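Molybdopterin converting factor, subunit 1 (Pyrococcus furiosus, PDB 1VJK) probably serves as the small, ubiquitin-like, sulfur-carrying subunit of molybdopterin synthase in molybdenum cofactor biosynthesis. Local coordinates at residues A[54-59]-A[65-70]. Residues are numbered along the deposited sequence; the frame is centred on the assembly and turned at random.
Sequences KEEVFG and DADVNI
V68 packs on one face of the F58 ring like a shallow knob: its CB sits over that face, 4.0 Å from the ring centroid in a CH-pi contact, offset toward the rim. With CG1 anti to its backbone N (chi1 -174°), V68 sets that methyl against the CD1-CE1 side, 3.6 Å from F58 CE1, while CG2 fits against E56 CB. I70 CG2 lies at the ring edge, near its plane, and I43 and K47 of helix 39-49 also touch the ring. A second bump, A66 CB, fills the hollow where G59 lacks a side chain, 3.4 Å from G59 N and close to V57 O. N69 ND2, 4.1 Å from G59 CA, shares with it the side to which a CB on G59 would point. The backbones of F58 and V68 form a single beta bridge just before edge strand 69-72 of the ubiquitin-like (ThiS/MoaD) fold, tying the loop after helix 39-49 to the sheet. G59 N donates to V68 O (2.8 Å), which also takes N69 ND2 from above its carbonyl plane; V57 O receives V68 N (3.0 Å) and, weakly, D67 N. D67 reaches across to V57, its OD2 accepting V57 N through the anti lone pair at 2.8 Å in a nearly straight bond (175°). With an alanine here, V57 N would probably lose this acceptor and the extended E56-V57 backbone be less firmly held. E56 OE1 comes within 3.6 Å of D67 OD2, the two carboxylates turned 81° apart, a closeness probably eased by the salt bridge from E56 to R19.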
loop_
_atom_site.group_PDB
_atom_site.type_symbol
_atom_site.label_atom_id
_atom_site.label_comp_id
_atom_site.label_asym_id
_atom_site.label_seq_id
_atom_site.Cartn_x
_atom_site.Cartn_y
_atom_site.Cartn_z
ATOM N N LYS A 54 9.854 5.518 3.498
ATOM C CA LYS A 54 10.682 4.657 4.353
ATOM C C LYS A 54 10.516 5.023 5.827
ATOM O O LYS A 54 10.555 4.135 6.691
ATOM C CB LYS A 54 12.160 4.736 3.946
ATOM C CG LYS A 54 12.448 4.071 2.612
ATOM C CD LYS A 54 13.935 4.027 2.303
ATOM C CE LYS A 54 14.250 2.788 1.453
ATOM N N GLU A 55 10.301 6.314 6.085
ATOM C CA GLU A 55 10.232 6.899 7.431
ATOM C C GLU A 55 8.797 6.853 8.001
ATOM O O GLU A 55 8.563 7.229 9.168
ATOM C CB GLU A 55 10.733 8.354 7.376
ATOM C CG GLU A 55 12.213 8.567 6.990
ATOM C CD GLU A 55 12.642 7.977 5.629
ATOM O OE1 GLU A 55 11.950 8.203 4.569
ATOM O OE2 GLU A 55 13.703 7.286 5.615
ATOM N N GLU A 56 7.847 6.389 7.193
ATOM C CA GLU A 56 6.448 6.321 7.592
ATOM C C GLU A 56 6.137 4.935 8.132
ATOM O O GLU A 56 6.465 3.920 7.513
ATOM C CB GLU A 56 5.529 6.636 6.403
ATOM C CG GLU A 56 5.808 7.984 5.760
ATOM C CD GLU A 56 5.292 9.151 6.582
ATOM O OE1 GLU A 56 4.523 8.916 7.525
ATOM O OE2 GLU A 56 5.685 10.315 6.300
ATOM N N VAL A 57 5.464 4.883 9.271
ATOM C CA VAL A 57 5.142 3.597 9.875
ATOM C C VAL A 57 3.817 3.067 9.320
ATOM O O VAL A 57 2.775 3.718 9.452
ATOM C CB VAL A 57 5.092 3.697 11.400
ATOM C CG1 VAL A 57 4.667 2.376 12.025
ATOM C CG2 VAL A 57 6.463 4.109 11.932
ATOM N N PHE A 58 3.874 1.910 8.660
ATOM C CA PHE A 58 2.664 1.243 8.168
ATOM C C PHE A 58 2.091 0.348 9.244
ATOM O O PHE A 58 2.811 -0.405 9.900
ATOM C CB PHE A 58 2.975 0.387 6.930
ATOM C CG PHE A 58 3.236 1.180 5.665
ATOM C CD1 PHE A 58 2.352 1.101 4.595
ATOM C CD2 PHE A 58 4.377 1.970 5.538
ATOM C CE1 PHE A 58 2.582 1.820 3.411
ATOM C CE2 PHE A 58 4.623 2.696 4.354
ATOM C CZ PHE A 58 3.725 2.609 3.300
ATOM N N GLY A 59 0.790 0.426 9.401
ATOM C CA GLY A 59 0.098 -0.449 10.316
ATOM C C GLY A 59 -0.344 -1.721 9.628
ATOM O O GLY A 59 -0.430 -1.826 8.385
ATOM N N ASP A 65 -2.371 4.292 15.493
ATOM C CA ASP A 65 -1.066 4.803 15.942
ATOM C C ASP A 65 -0.017 4.845 14.823
ATOM O O ASP A 65 1.025 5.491 14.961
ATOM C CB ASP A 65 -0.550 3.990 17.125
ATOM C CG ASP A 65 -1.498 4.030 18.317
ATOM O OD1 ASP A 65 -2.044 5.124 18.614
ATOM O OD2 ASP A 65 -1.764 3.017 19.006
ATOM N N ALA A 66 -0.300 4.147 13.726
ATOM C CA ALA A 66 0.573 4.135 12.550
ATOM C C ALA A 66 0.427 5.419 11.747
ATOM O O ALA A 66 -0.535 6.157 11.905
ATOM C CB ALA A 66 0.226 2.931 11.679
ATOM N N ASP A 67 1.398 5.694 10.890
ATOM C CA ASP A 67 1.265 6.805 9.957
ATOM C C ASP A 67 0.352 6.442 8.789
ATOM O O ASP A 67 -0.320 7.321 8.236
ATOM C CB ASP A 67 2.625 7.217 9.401
ATOM C CG ASP A 67 3.557 7.711 10.466
ATOM O OD1 ASP A 67 3.182 8.679 11.180
ATOM O OD2 ASP A 67 4.675 7.196 10.680
ATOM N N VAL A 68 0.355 5.156 8.406
ATOM C CA VAL A 68 -0.307 4.702 7.198
ATOM C C VAL A 68 -1.102 3.458 7.536
ATOM O O VAL A 68 -0.604 2.578 8.233
ATOM C CB VAL A 68 0.727 4.281 6.097
ATOM C CG1 VAL A 68 0.027 3.950 4.779
ATOM C CG2 VAL A 68 1.801 5.349 5.855
ATOM N N ASN A 69 -2.309 3.369 6.983
ATOM C CA ASN A 69 -3.041 2.112 6.930
ATOM C C ASN A 69 -3.333 1.805 5.483
ATOM O O ASN A 69 -3.331 2.706 4.620
ATOM C CB ASN A 69 -4.395 2.197 7.674
ATOM C CG ASN A 69 -4.281 2.164 9.225
ATOM O OD1 ASN A 69 -5.316 2.148 9.902
ATOM N ND2 ASN A 69 -3.060 2.166 9.775
ATOM N N ILE A 70 -3.572 0.527 5.205
ATOM C CA ILE A 70 -3.898 0.112 3.826
ATOM C C ILE A 70 -5.167 -0.703 3.808
ATOM O O ILE A 70 -5.596 -1.235 4.849
ATOM C CB ILE A 70 -2.737 -0.661 3.130
ATOM C CG1 ILE A 70 -2.502 -2.043 3.770
ATOM C CG2 ILE A 70 -1.451 0.209 3.033
ATOM C CD1 ILE A 70 -3.350 -3.209 3.134
HETATM O O HOH W 1 -3.003 -1.149 7.481
#